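Local coordinates for Uly1 (Catenovulum maritimum, PDB 7DRQ), which probably cleaves ulvan, the sulfated polysaccharide of green algae, by beta-elimination as a calcium-binding lyase of polysaccharide lyase family 24, at residues G357-I362 and T381-G386; E120-L125 and G156-T161; P25-Q30 and T96-R101; Q416-V421 and V434-V439; G255-W260 and R279-P284. All blocks are in the same frame, centred on the assembly; numbering follows the deposited sequence.

All five contacts lie about 20 to 24 Å from the centre of the chain, and none touches another. Contacts 1 and 4 each pair the two strands of an antiparallel hairpin, so main-chain bonds dominate there. Contact 2 ties the start of strand 122-126 to a loop through one backbone bond and one carboxylate-hydroxyl bond. Contact 3 sets the short helix 24-29 on a turn and relies on two arginines. Contact 5 joins the loop 255-260 to the end of strand 272-280 and the loop that follows it, beside a calcium ion, and uses waters more than direct bonds. Contact 3 is a buried contact; the other four are partly buried.

Contact 1: G357-I362 and T381-G386; sequences GDLHLI and TYQKAG
L359 and L361 bond to Q383 and T381 through their backbones. L359 N gives to Q383 O and Q383 N returns a bond to L359 O at 2.8 Å. L361 and T381 repeat the exchange, and the bond from T381 N to L361 O is short at 2.7 Å and almost straight. Between these two hydrogen-bonded pairs lies the non-hydrogen-bonded pair H360-Y382. Here ND1 of H360 comes within 3.3 Å of CB of Y382. The two rings are almost parallel, with planes at 13°, but slid apart, so they barely overlap. The CG of Y382 stands between its backbone N and carbonyl carbon (chi1 59°), which swings the phenol away from the opposite strand. On the other face, L361 CD1 meets T381 CG2 at 4.1 Å. The two strands form the antiparallel hairpin of 359-369 and 372-383, within one of the small antiparallel sheets of a beta-propeller-like protein. Next to the L359-Q383 pair, the carboxylate of D358 carries on the contact: OD1 accepts from A385 N at 2.8 Å, on its anti side and somewhat out of the carboxylate plane. OD2 of D358 is held by T354. Water 1 links L361 O to T381 OG1, which also bonds T392. The H360 imidazole is fixed at both nitrogens, ND1 by H380 and NE2 by the backbone N of G427.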
# COMPACT_ATOMS: atom_id res chain seq x y z
N GLY A 357 16.96 -0.22 15.83
CA GLY A 357 17.78 0.19 14.70
C GLY A 357 18.21 -0.94 13.80
O GLY A 357 19.00 -0.70 12.89
N ASP A 358 17.71 -2.16 14.03
CA ASP A 358 18.00 -3.28 13.14
C ASP A 358 17.32 -3.06 11.80
O ASP A 358 16.11 -2.86 11.74
CB ASP A 358 17.52 -4.61 13.73
CG ASP A 358 17.89 -4.78 15.19
OD1 ASP A 358 19.10 -4.84 15.50
OD2 ASP A 358 16.96 -4.87 16.03
N LEU A 359 18.09 -3.13 10.73
CA LEU A 359 17.59 -2.93 9.38
C LEU A 359 17.37 -4.29 8.73
O LEU A 359 18.27 -5.14 8.75
CB LEU A 359 18.57 -2.10 8.56
CG LEU A 359 18.37 -2.11 7.04
CD1 LEU A 359 17.09 -1.40 6.69
CD2 LEU A 359 19.58 -1.48 6.33
N HIS A 360 16.19 -4.48 8.13
CA HIS A 360 15.81 -5.75 7.52
C HIS A 360 15.14 -5.49 6.18
O HIS A 360 14.25 -4.64 6.09
CB HIS A 360 14.84 -6.52 8.43
CG HIS A 360 15.47 -6.99 9.70
ND1 HIS A 360 16.05 -8.23 9.82
CD2 HIS A 360 15.63 -6.37 10.89
CE1 HIS A 360 16.55 -8.36 11.03
NE2 HIS A 360 16.30 -7.25 11.71
N LEU A 361 15.56 -6.22 5.14
CA LEU A 361 14.93 -6.17 3.82
C LEU A 361 14.80 -7.57 3.26
O LEU A 361 15.70 -8.39 3.39
CB LEU A 361 15.73 -5.33 2.82
CG LEU A 361 16.20 -3.96 3.32
CD1 LEU A 361 17.65 -4.01 3.83
CD2 LEU A 361 16.05 -2.93 2.22
N ILE A 362 13.67 -7.83 2.58
CA ILE A 362 13.42 -9.13 1.98
C ILE A 362 13.06 -8.94 0.51
O ILE A 362 12.61 -7.87 0.09
CB ILE A 362 12.31 -9.91 2.71
CG1 ILE A 362 10.99 -9.15 2.65
CG2 ILE A 362 12.72 -10.18 4.16
CD1 ILE A 362 9.80 -9.99 3.13
N THR A 381 18.04 -9.61 3.96
CA THR A 381 19.23 -8.78 4.15
C THR A 381 19.06 -8.02 5.46
O THR A 381 18.01 -7.41 5.68
CB THR A 381 19.39 -7.80 2.99
OG1 THR A 381 19.64 -8.54 1.78
CG2 THR A 381 20.56 -6.85 3.24
N TYR A 382 20.06 -8.07 6.34
CA TYR A 382 19.82 -7.46 7.63
C TYR A 382 21.11 -6.94 8.25
O TYR A 382 22.21 -7.44 7.96
CB TYR A 382 19.11 -8.42 8.60
CG TYR A 382 19.84 -9.71 8.88
CD1 TYR A 382 19.72 -10.79 8.00
CD2 TYR A 382 20.64 -9.85 10.01
CE1 TYR A 382 20.39 -11.99 8.25
CE2 TYR A 382 21.30 -11.04 10.27
CZ TYR A 382 21.17 -12.11 9.39
OH TYR A 382 21.83 -13.29 9.63
N GLN A 383 20.96 -5.92 9.07
CA GLN A 383 22.08 -5.25 9.72
C GLN A 383 21.67 -5.03 11.18
O GLN A 383 20.73 -4.28 11.45
CB GLN A 383 22.42 -3.94 9.03
CG GLN A 383 23.68 -3.28 9.58
CD GLN A 383 23.88 -1.85 9.09
OE1 GLN A 383 22.93 -1.08 9.00
NE2 GLN A 383 25.13 -1.50 8.79
N LYS A 384 22.36 -5.69 12.10
CA LYS A 384 22.00 -5.57 13.50
C LYS A 384 22.38 -4.19 14.03
O LYS A 384 23.51 -3.72 13.82
CB LYS A 384 22.69 -6.66 14.31
CG LYS A 384 22.36 -6.61 15.81
CD LYS A 384 22.85 -7.86 16.53
CE LYS A 384 22.68 -7.71 18.03
NZ LYS A 384 23.07 -8.96 18.76
N ALA A 385 21.43 -3.53 14.70
CA ALA A 385 21.64 -2.27 15.41
C ALA A 385 22.18 -1.16 14.49
O ALA A 385 22.82 -0.22 14.97
CB ALA A 385 22.57 -2.46 16.62
N GLY A 386 21.93 -1.27 13.19
CA GLY A 386 22.28 -0.20 12.26
C GLY A 386 23.75 -0.04 11.98
O GLY A 386 24.16 0.99 11.43
O HOH W 1 17.09 -9.42 0.81

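Contact 2: E120-L125 and G156-T161; sequences ETIHLL and GAASVT
E120 and G156 bring their backbones close, with CA atoms 4.7 Å apart, and the carbonyl of E120 points at the loop that follows G156. A158 N donates to E120 O at 3.1 Å, in the plane of that carbonyl. The methyl of A158 also rests near the same oxygen, with CB 3.5 Å from E120 O, and it meets the CB of E120. The E120 side chain then runs alongside the 156-159 backbone. Its CG lies anti to the carbonyl carbon (chi1 -72°) and the chain beyond is extended, which carries the carboxylate to S159. There S159 OG donates to E120 OE1 at 2.7 Å, on the syn side and 25° out of the carboxylate plane. The other oxygen, OE2, is bonded to the hydroxyl of Y56, so both carboxylate oxygens are engaged. The contact joins the start of strand 122-126, the middle strand of a three-stranded antiparallel sheet, to the loop that follows its neighbour, strand 150-152. I122 is the one residue of that strand that touches the loop. Its CD1 touches A157 CB at 3.8 Å, and its CG1 lies 4.4 Å from A158 CB. I115 of strand 111-115 packs against both I122 and A158. R78 donates to the carbonyl oxygens of A158 and V160, while G156 is bonded through its backbone to D119.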
# COMPACT_ATOMS: atom_id res chain seq x y z
N GLU A 120 -7.98 15.11 14.40
CA GLU A 120 -8.96 14.03 14.24
C GLU A 120 -9.72 14.10 12.91
O GLU A 120 -10.84 13.58 12.80
CB GLU A 120 -9.93 13.99 15.42
CG GLU A 120 -9.28 13.48 16.70
CD GLU A 120 -10.27 13.16 17.80
OE1 GLU A 120 -11.42 13.65 17.75
OE2 GLU A 120 -9.90 12.40 18.73
N THR A 121 -9.12 14.72 11.89
CA THR A 121 -9.69 14.62 10.56
C THR A 121 -9.45 13.23 9.99
O THR A 121 -8.48 12.55 10.33
CB THR A 121 -9.09 15.66 9.62
OG1 THR A 121 -7.67 15.60 9.72
CG2 THR A 121 -9.59 17.08 9.93
N ILE A 122 -10.37 12.81 9.12
CA ILE A 122 -10.29 11.54 8.42
C ILE A 122 -9.95 11.84 6.97
O ILE A 122 -10.54 12.75 6.37
CB ILE A 122 -11.61 10.76 8.50
CG1 ILE A 122 -12.05 10.62 9.96
CG2 ILE A 122 -11.50 9.40 7.77
CD1 ILE A 122 -13.51 10.20 10.12
N HIS A 123 -9.03 11.07 6.40
CA HIS A 123 -8.60 11.27 5.02
C HIS A 123 -8.74 9.98 4.23
O HIS A 123 -8.34 8.91 4.71
CB HIS A 123 -7.16 11.77 5.00
CG HIS A 123 -6.98 12.99 5.84
ND1 HIS A 123 -7.11 14.26 5.33
CD2 HIS A 123 -6.78 13.13 7.17
CE1 HIS A 123 -6.96 15.14 6.30
NE2 HIS A 123 -6.74 14.48 7.43
N LEU A 124 -9.32 10.09 3.03
CA LEU A 124 -9.53 8.96 2.13
C LEU A 124 -8.99 9.30 0.75
O LEU A 124 -9.27 10.37 0.21
CB LEU A 124 -11.01 8.62 2.01
CG LEU A 124 -11.68 8.17 3.31
CD1 LEU A 124 -13.18 8.26 3.17
CD2 LEU A 124 -11.25 6.73 3.62
N LEU A 125 -8.25 8.36 0.16
CA LEU A 125 -7.77 8.46 -1.21
C LEU A 125 -8.15 7.19 -1.94
O LEU A 125 -7.87 6.09 -1.44
CB LEU A 125 -6.26 8.66 -1.24
CG LEU A 125 -5.81 10.04 -0.79
CD1 LEU A 125 -4.33 10.04 -0.49
CD2 LEU A 125 -6.14 11.11 -1.83
N GLY A 156 -12.31 16.61 14.28
CA GLY A 156 -13.08 15.94 15.31
C GLY A 156 -13.94 14.79 14.81
O GLY A 156 -14.60 14.14 15.63
N ALA A 157 -13.96 14.52 13.51
CA ALA A 157 -14.87 13.49 12.99
C ALA A 157 -14.48 12.10 13.47
O ALA A 157 -15.36 11.24 13.62
CB ALA A 157 -14.89 13.51 11.47
N ALA A 158 -13.19 11.86 13.72
CA ALA A 158 -12.76 10.50 14.05
C ALA A 158 -13.43 9.97 15.30
O ALA A 158 -13.60 8.75 15.44
CB ALA A 158 -11.24 10.45 14.24
N SER A 159 -13.82 10.85 16.22
CA SER A 159 -14.30 10.42 17.52
C SER A 159 -15.75 10.79 17.79
O SER A 159 -16.18 10.73 18.95
CB SER A 159 -13.39 10.98 18.63
OG SER A 159 -13.57 12.38 18.77
N VAL A 160 -16.53 11.17 16.77
CA VAL A 160 -17.95 11.39 17.03
C VAL A 160 -18.60 10.06 17.42
O VAL A 160 -18.04 8.98 17.19
CB VAL A 160 -18.68 12.02 15.83
CG1 VAL A 160 -18.06 13.39 15.50
CG2 VAL A 160 -18.65 11.10 14.62
N THR A 161 -19.77 10.14 18.05
CA THR A 161 -20.50 8.92 18.39
C THR A 161 -20.93 8.19 17.12
O THR A 161 -20.98 8.77 16.03
CB THR A 161 -21.73 9.24 19.24
OG1 THR A 161 -22.58 10.15 18.52
CG2 THR A 161 -21.33 9.87 20.57

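Contact 3: P25-Q30 and T96-R101; sequences PQARTQ and TGFEGR
R101 reaches the helix carbonyl of R28 with two nitrogens. NH2 donates to R28 O at 2.8 Å, tilted 26° from the guanidinium plane, and NE adds a weak bond to the same oxygen. The third nitrogen, NH1, turns back to its own turn and bonds E99 O at 2.9 Å, and also gives to D136 O. All three nitrogens of R101 thus have acceptors, the bond at NE being weak. R28 answers in the other direction. Its chain, bent at chi2 and chi3, brings NH1 to the carboxylate of E99 in a salt bridge, 2.8 Å from OE1. NH1 also donates to OE2 in a nearly straight bond at 3.0 Å. The CG of R28 lies over one face of the R101 guanidinium. Apolar packing adds to this: the methyl of A27 sits over the F98 ring in a CH-pi contact. The F98-R101 type I' turn presents these groups to the short helix 24-29, and V104 of strand 104-105 packs against both A27 and F98.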
# COMPACT_ATOMS: atom_id res chain seq x y z
N PRO A 25 -5.28 -4.97 -23.21
CA PRO A 25 -6.06 -4.66 -24.42
C PRO A 25 -7.50 -5.17 -24.36
O PRO A 25 -8.41 -4.48 -24.83
CB PRO A 25 -5.26 -5.32 -25.54
CG PRO A 25 -3.86 -5.38 -25.02
CD PRO A 25 -4.03 -5.68 -23.55
N GLN A 26 -7.72 -6.36 -23.81
CA GLN A 26 -9.09 -6.83 -23.58
C GLN A 26 -9.85 -5.87 -22.68
O GLN A 26 -10.96 -5.44 -23.01
CB GLN A 26 -9.06 -8.22 -22.94
CG GLN A 26 -9.20 -9.41 -23.88
CD GLN A 26 -9.10 -10.72 -23.14
OE1 GLN A 26 -8.30 -10.86 -22.20
NE2 GLN A 26 -9.92 -11.69 -23.53
N ALA A 27 -9.27 -5.54 -21.53
CA ALA A 27 -9.96 -4.69 -20.56
C ALA A 27 -10.29 -3.34 -21.17
O ALA A 27 -11.35 -2.76 -20.89
CB ALA A 27 -9.09 -4.51 -19.31
N ARG A 28 -9.41 -2.82 -22.02
CA ARG A 28 -9.64 -1.50 -22.58
C ARG A 28 -10.70 -1.51 -23.67
O ARG A 28 -11.49 -0.57 -23.79
CB ARG A 28 -8.33 -0.94 -23.12
CG ARG A 28 -8.40 0.52 -23.41
CD ARG A 28 -7.19 1.21 -22.84
NE ARG A 28 -5.96 0.57 -23.27
CZ ARG A 28 -4.83 0.57 -22.57
NH1 ARG A 28 -4.77 1.16 -21.39
NH2 ARG A 28 -3.75 -0.03 -23.06
N THR A 29 -10.74 -2.57 -24.47
CA THR A 29 -11.53 -2.52 -25.69
C THR A 29 -12.89 -3.20 -25.58
O THR A 29 -13.80 -2.83 -26.32
CB THR A 29 -10.74 -3.14 -26.86
OG1 THR A 29 -11.27 -2.66 -28.10
CG2 THR A 29 -10.79 -4.66 -26.83
N GLN A 30 -13.07 -4.15 -24.66
CA GLN A 30 -14.29 -4.96 -24.66
C GLN A 30 -15.44 -4.20 -23.99
O GLN A 30 -15.25 -3.54 -22.97
CB GLN A 30 -14.05 -6.30 -23.95
CG GLN A 30 -15.32 -7.13 -23.65
CD GLN A 30 -15.96 -7.76 -24.90
OE1 GLN A 30 -15.27 -8.17 -25.83
NE2 GLN A 30 -17.30 -7.87 -24.90
N THR A 96 -14.47 2.59 -10.51
CA THR A 96 -14.56 2.82 -11.94
C THR A 96 -13.79 1.78 -12.76
O THR A 96 -13.74 1.89 -13.98
CB THR A 96 -14.10 4.24 -12.29
OG1 THR A 96 -12.76 4.46 -11.83
CG2 THR A 96 -15.03 5.26 -11.65
N GLY A 97 -13.21 0.78 -12.11
CA GLY A 97 -12.64 -0.34 -12.83
C GLY A 97 -11.37 0.03 -13.57
O GLY A 97 -10.61 0.92 -13.17
N PHE A 98 -11.16 -0.65 -14.70
CA PHE A 98 -9.99 -0.38 -15.52
C PHE A 98 -10.28 0.80 -16.44
O PHE A 98 -11.05 0.67 -17.40
CB PHE A 98 -9.59 -1.61 -16.33
CG PHE A 98 -8.28 -1.44 -17.06
CD1 PHE A 98 -7.09 -1.73 -16.42
CD2 PHE A 98 -8.25 -0.96 -18.36
CE1 PHE A 98 -5.87 -1.56 -17.07
CE2 PHE A 98 -7.03 -0.77 -19.02
CZ PHE A 98 -5.84 -1.07 -18.37
N GLU A 99 -9.66 1.94 -16.15
CA GLU A 99 -9.78 3.16 -16.95
C GLU A 99 -11.24 3.46 -17.31
O GLU A 99 -11.59 3.72 -18.46
CB GLU A 99 -8.91 3.06 -18.21
CG GLU A 99 -7.41 2.94 -17.89
CD GLU A 99 -6.54 2.66 -19.11
OE1 GLU A 99 -5.33 2.44 -18.95
OE2 GLU A 99 -7.09 2.65 -20.23
N GLY A 100 -12.11 3.39 -16.30
CA GLY A 100 -13.51 3.72 -16.47
C GLY A 100 -14.40 2.54 -16.81
O GLY A 100 -15.62 2.65 -16.68
N ARG A 101 -13.81 1.41 -17.24
CA ARG A 101 -14.57 0.21 -17.57
C ARG A 101 -14.84 -0.51 -16.26
O ARG A 101 -14.09 -1.37 -15.83
CB ARG A 101 -13.79 -0.68 -18.54
CG ARG A 101 -13.77 -0.14 -19.97
CD ARG A 101 -12.76 0.99 -20.15
NE ARG A 101 -12.36 1.13 -21.55
CZ ARG A 101 -11.61 2.12 -22.03
NH1 ARG A 101 -11.16 3.07 -21.21
NH2 ARG A 101 -11.29 2.16 -23.32

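Contact 4: Q416-V421 and V434-V439; sequences QGRPFV and VYYAPV
R418 lays its guanidinium on Y436, with centres 4.5 Å apart and planes at 28°. V439 CG2 comes up to the opposite face, so the flat group lies between the phenol ring and a methyl. NE of R418 helps fix its rotation with a nearly straight bond to A437 O at 2.9 Å. The bond lies in the guanidinium plane, but NE comes from above the plane of the A437 carbonyl. The methyl of A437 is set against two neighbours, R418 CB and P419 CD. P419 O meets the edge of the Y436 ring and accepts from A437 N. Further along, the branched V421 splits its methyls: CG1 meets V434 CG2, and CG2 meets Y435 CB at 3.9 Å. The phenol oxygen of Y436 is bonded to the carbonyl of E415. V421 O accepts from both V434 N and Y435 N, which marks a classic beta bulge in the antiparallel hairpin of strands 418-425 and 432-436.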
# COMPACT_ATOMS: atom_id res chain seq x y z
N GLN A 416 -2.71 -22.86 5.35
CA GLN A 416 -3.96 -23.61 5.23
C GLN A 416 -5.15 -22.76 5.59
O GLN A 416 -6.12 -23.25 6.18
CB GLN A 416 -3.91 -24.89 6.07
CG GLN A 416 -2.87 -25.91 5.63
CD GLN A 416 -2.72 -27.07 6.61
OE1 GLN A 416 -2.23 -28.13 6.24
NE2 GLN A 416 -3.13 -26.85 7.86
N GLY A 417 -5.08 -21.46 5.29
CA GLY A 417 -6.15 -20.53 5.58
C GLY A 417 -6.14 -19.94 6.97
O GLY A 417 -6.96 -19.05 7.25
N ARG A 418 -5.25 -20.38 7.86
CA ARG A 418 -5.27 -19.98 9.24
C ARG A 418 -4.10 -19.04 9.54
O ARG A 418 -2.98 -19.29 9.09
CB ARG A 418 -5.20 -21.20 10.16
CG ARG A 418 -6.20 -22.28 9.73
CD ARG A 418 -6.65 -23.14 10.89
NE ARG A 418 -5.54 -23.86 11.52
CZ ARG A 418 -5.09 -25.04 11.12
NH1 ARG A 418 -5.62 -25.65 10.06
NH2 ARG A 418 -4.09 -25.62 11.77
N PRO A 419 -4.35 -17.96 10.28
CA PRO A 419 -3.27 -17.01 10.56
C PRO A 419 -2.15 -17.64 11.39
O PRO A 419 -2.40 -18.39 12.34
CB PRO A 419 -3.98 -15.89 11.33
CG PRO A 419 -5.39 -15.95 10.84
CD PRO A 419 -5.67 -17.43 10.65
N PHE A 420 -0.91 -17.32 11.03
CA PHE A 420 0.24 -17.68 11.84
C PHE A 420 1.11 -16.44 12.00
O PHE A 420 1.06 -15.52 11.19
CB PHE A 420 1.07 -18.80 11.21
CG PHE A 420 1.78 -18.42 9.94
CD1 PHE A 420 3.05 -17.86 9.98
CD2 PHE A 420 1.18 -18.62 8.71
CE1 PHE A 420 3.70 -17.51 8.81
CE2 PHE A 420 1.83 -18.27 7.53
CZ PHE A 420 3.10 -17.71 7.59
N VAL A 421 1.92 -16.46 13.06
CA VAL A 421 2.94 -15.44 13.31
C VAL A 421 4.26 -16.14 13.57
O VAL A 421 4.35 -17.02 14.43
CB VAL A 421 2.58 -14.54 14.50
CG1 VAL A 421 3.70 -13.51 14.73
CG2 VAL A 421 1.23 -13.86 14.31
N VAL A 434 5.27 -18.61 16.66
CA VAL A 434 4.80 -18.22 17.98
C VAL A 434 3.29 -18.07 18.03
O VAL A 434 2.74 -17.80 19.11
CB VAL A 434 5.49 -16.93 18.46
CG1 VAL A 434 6.95 -17.21 18.81
CG2 VAL A 434 5.45 -15.89 17.37
N TYR A 435 2.60 -18.21 16.91
CA TYR A 435 1.14 -18.22 16.89
C TYR A 435 0.67 -19.00 15.67
O TYR A 435 1.21 -18.84 14.58
CB TYR A 435 0.56 -16.79 16.84
CG TYR A 435 -0.94 -16.77 16.77
CD1 TYR A 435 -1.71 -16.83 17.93
CD2 TYR A 435 -1.60 -16.68 15.55
CE1 TYR A 435 -3.09 -16.80 17.88
CE2 TYR A 435 -2.99 -16.66 15.48
CZ TYR A 435 -3.73 -16.72 16.66
OH TYR A 435 -5.10 -16.70 16.63
N TYR A 436 -0.34 -19.85 15.88
CA TYR A 436 -1.00 -20.50 14.76
C TYR A 436 -2.42 -20.82 15.20
O TYR A 436 -2.60 -21.55 16.18
CB TYR A 436 -0.26 -21.77 14.32
CG TYR A 436 -0.76 -22.37 13.02
CD1 TYR A 436 -1.27 -21.57 12.00
CD2 TYR A 436 -0.72 -23.75 12.80
CE1 TYR A 436 -1.73 -22.12 10.81
CE2 TYR A 436 -1.17 -24.31 11.62
CZ TYR A 436 -1.68 -23.49 10.62
OH TYR A 436 -2.13 -24.06 9.45
N ALA A 437 -3.40 -20.25 14.51
CA ALA A 437 -4.79 -20.47 14.86
C ALA A 437 -5.09 -21.97 14.79
O ALA A 437 -4.54 -22.67 13.93
CB ALA A 437 -5.72 -19.71 13.93
N PRO A 438 -5.95 -22.48 15.66
CA PRO A 438 -6.13 -23.92 15.79
C PRO A 438 -7.02 -24.52 14.72
O PRO A 438 -7.83 -23.85 14.08
CB PRO A 438 -6.78 -24.06 17.17
CG PRO A 438 -7.59 -22.81 17.30
CD PRO A 438 -6.73 -21.73 16.66
N VAL A 439 -6.92 -25.83 14.59
CA VAL A 439 -7.75 -26.58 13.69
C VAL A 439 -9.19 -26.29 14.12
O VAL A 439 -9.45 -26.16 15.28
CB VAL A 439 -7.44 -28.08 13.86
CG1 VAL A 439 -8.52 -28.93 13.27
CG2 VAL A 439 -6.06 -28.41 13.34

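Contact 5: G255-W260 and R279-P284; sequences GEIKNW and RRFNLP. With CA (calcium ion), chain E.
K258 carries its CG anti to the backbone N (chi1 -177°) and stays extended until a bend at chi4, which sets NZ 3.1 Å from F281 O in a weak hydrogen bond. E256 bends at chi2 (54°), and this turns its carboxylate back so that OE1 accepts from I257 N at 2.8 Å while OE2 faces R279. The F281 ring packs against E256, I257 and W260 of the loop. I257 CG1 meets its CZ at 4.0 Å, and W260 CB touches CD1. Within 279-284, F281 CE2 lies over the centre of the R279 guanidinium, 3.1 Å above its plane, with that group placed toward E256. The W260 side chain lies crosswise to that of R279, W260 CE3 3.8 Å from R279 CG. The K258 and L283 side chains run past each other in opposite directions, with K258 CD 3.7 Å from L283 CD2. The E256-R279 salt bridge is long, 4.0 Å from OE2 to NH1, but waters 2 and 3 each link the same two atoms. R279 NH2 also pairs with D291. Water 4 joins K258 NZ to N282 ND2, which also bonds S223 O. L283 O binds the calcium ion at 2.3 Å, together with D285, F287 and four waters. The end of strand 272-280 is thus tied to the 255-260 loop by charge and water at R279, and the loop after it is held at L283 by calcium.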
# COMPACT_ATOMS: atom_id res chain seq x y z
N GLY A 255 21.33 13.14 -14.95
CA GLY A 255 22.52 12.56 -14.37
C GLY A 255 22.60 11.04 -14.43
O GLY A 255 23.68 10.48 -14.29
N GLU A 256 21.47 10.37 -14.62
CA GLU A 256 21.45 8.92 -14.73
C GLU A 256 21.58 8.50 -16.20
O GLU A 256 21.35 9.29 -17.11
CB GLU A 256 20.16 8.36 -14.12
CG GLU A 256 20.06 6.80 -14.02
CD GLU A 256 21.23 6.16 -13.29
OE1 GLU A 256 22.34 6.09 -13.87
OE2 GLU A 256 21.05 5.72 -12.14
N ILE A 257 21.95 7.23 -16.42
CA ILE A 257 22.13 6.78 -17.80
C ILE A 257 20.82 6.75 -18.57
O ILE A 257 20.84 6.80 -19.81
CB ILE A 257 22.80 5.39 -17.85
CG1 ILE A 257 21.96 4.36 -17.09
CG2 ILE A 257 24.21 5.45 -17.28
CD1 ILE A 257 22.34 2.92 -17.39
N LYS A 258 19.69 6.71 -17.87
CA LYS A 258 18.38 6.45 -18.47
C LYS A 258 17.33 6.78 -17.42
O LYS A 258 17.62 6.79 -16.22
CB LYS A 258 18.27 4.98 -18.91
CG LYS A 258 16.98 4.58 -19.63
CD LYS A 258 16.91 3.08 -19.72
CE LYS A 258 15.72 2.57 -20.54
NZ LYS A 258 14.42 3.13 -20.11
N ASN A 259 16.12 7.06 -17.89
CA ASN A 259 14.99 7.14 -16.97
C ASN A 259 14.80 5.81 -16.24
O ASN A 259 15.19 4.75 -16.73
CB ASN A 259 13.70 7.47 -17.74
CG ASN A 259 13.69 8.89 -18.29
OD1 ASN A 259 14.53 9.73 -17.95
ND2 ASN A 259 12.74 9.15 -19.17
N TRP A 260 14.20 5.87 -15.05
CA TRP A 260 13.87 4.64 -14.32
C TRP A 260 12.60 4.87 -13.53
O TRP A 260 12.08 5.98 -13.46
CB TRP A 260 15.02 4.20 -13.40
CG TRP A 260 15.53 5.24 -12.42
CD1 TRP A 260 16.31 6.34 -12.70
CD2 TRP A 260 15.30 5.27 -11.00
NE1 TRP A 260 16.57 7.04 -11.55
CE2 TRP A 260 15.97 6.41 -10.49
CE3 TRP A 260 14.60 4.45 -10.12
CZ2 TRP A 260 15.96 6.74 -9.13
CZ3 TRP A 260 14.59 4.79 -8.77
CH2 TRP A 260 15.25 5.92 -8.29
N ARG A 279 14.36 -1.00 -8.34
CA ARG A 279 14.37 -0.11 -9.49
C ARG A 279 13.97 -0.88 -10.73
O ARG A 279 14.33 -2.05 -10.88
CB ARG A 279 15.77 0.52 -9.66
CG ARG A 279 16.03 1.09 -11.06
CD ARG A 279 17.44 1.68 -11.19
NE ARG A 279 18.47 0.65 -11.06
CZ ARG A 279 19.75 0.90 -10.78
NH1 ARG A 279 20.15 2.16 -10.63
NH2 ARG A 279 20.64 -0.09 -10.71
N ARG A 280 13.19 -0.26 -11.62
CA ARG A 280 12.97 -0.83 -12.94
C ARG A 280 13.63 0.10 -13.94
O ARG A 280 13.23 1.26 -14.08
CB ARG A 280 11.49 -1.01 -13.29
CG ARG A 280 11.31 -1.72 -14.64
CD ARG A 280 9.84 -1.99 -15.00
NE ARG A 280 9.17 -2.85 -14.03
CZ ARG A 280 7.91 -3.26 -14.15
NH1 ARG A 280 7.19 -2.93 -15.21
NH2 ARG A 280 7.37 -4.03 -13.20
N PHE A 281 14.61 -0.38 -14.65
CA PHE A 281 15.32 0.43 -15.61
C PHE A 281 14.82 0.24 -17.04
O PHE A 281 15.06 1.05 -17.84
CB PHE A 281 16.81 0.03 -15.64
CG PHE A 281 17.76 1.06 -15.14
CD1 PHE A 281 17.67 2.35 -15.49
CD2 PHE A 281 18.84 0.68 -14.36
CE1 PHE A 281 18.55 3.28 -15.03
CE2 PHE A 281 19.76 1.60 -13.91
CZ PHE A 281 19.60 2.92 -14.26
N ASN A 282 14.19 -0.88 -17.33
CA ASN A 282 13.73 -1.18 -18.68
C ASN A 282 14.88 -1.14 -19.68
O ASN A 282 14.68 -0.78 -20.84
CB ASN A 282 12.62 -0.24 -19.12
CG ASN A 282 11.47 -0.22 -18.13
OD1 ASN A 282 10.67 -1.16 -18.07
ND2 ASN A 282 11.38 0.86 -17.36
N LEU A 283 16.06 -1.49 -19.24
CA LEU A 283 17.13 -1.77 -20.18
C LEU A 283 16.94 -3.14 -20.80
O LEU A 283 16.45 -4.06 -20.14
CB LEU A 283 18.48 -1.73 -19.49
CG LEU A 283 18.94 -0.40 -18.92
CD1 LEU A 283 19.97 -0.67 -17.83
CD2 LEU A 283 19.54 0.43 -20.05
N PRO A 284 17.33 -3.34 -22.06
CA PRO A 284 17.33 -4.70 -22.61
C PRO A 284 18.49 -5.47 -22.00
O PRO A 284 19.64 -5.34 -22.44
CB PRO A 284 17.50 -4.48 -24.12
CG PRO A 284 18.21 -3.16 -24.23
CD PRO A 284 17.83 -2.34 -23.02
CA CA E . 15.30 -5.05 -18.37
O HOH W 2 18.93 4.84 -10.97
O HOH W 3 22.38 4.23 -10.18
O HOH W 4 12.97 3.20 -17.83
O HOH W 5 13.50 -4.08 -16.90
O HOH W 6 16.47 -3.44 -16.90
O HOH W 7 15.23 -6.82 -20.19
O HOH W 8 13.54 -4.38 -19.71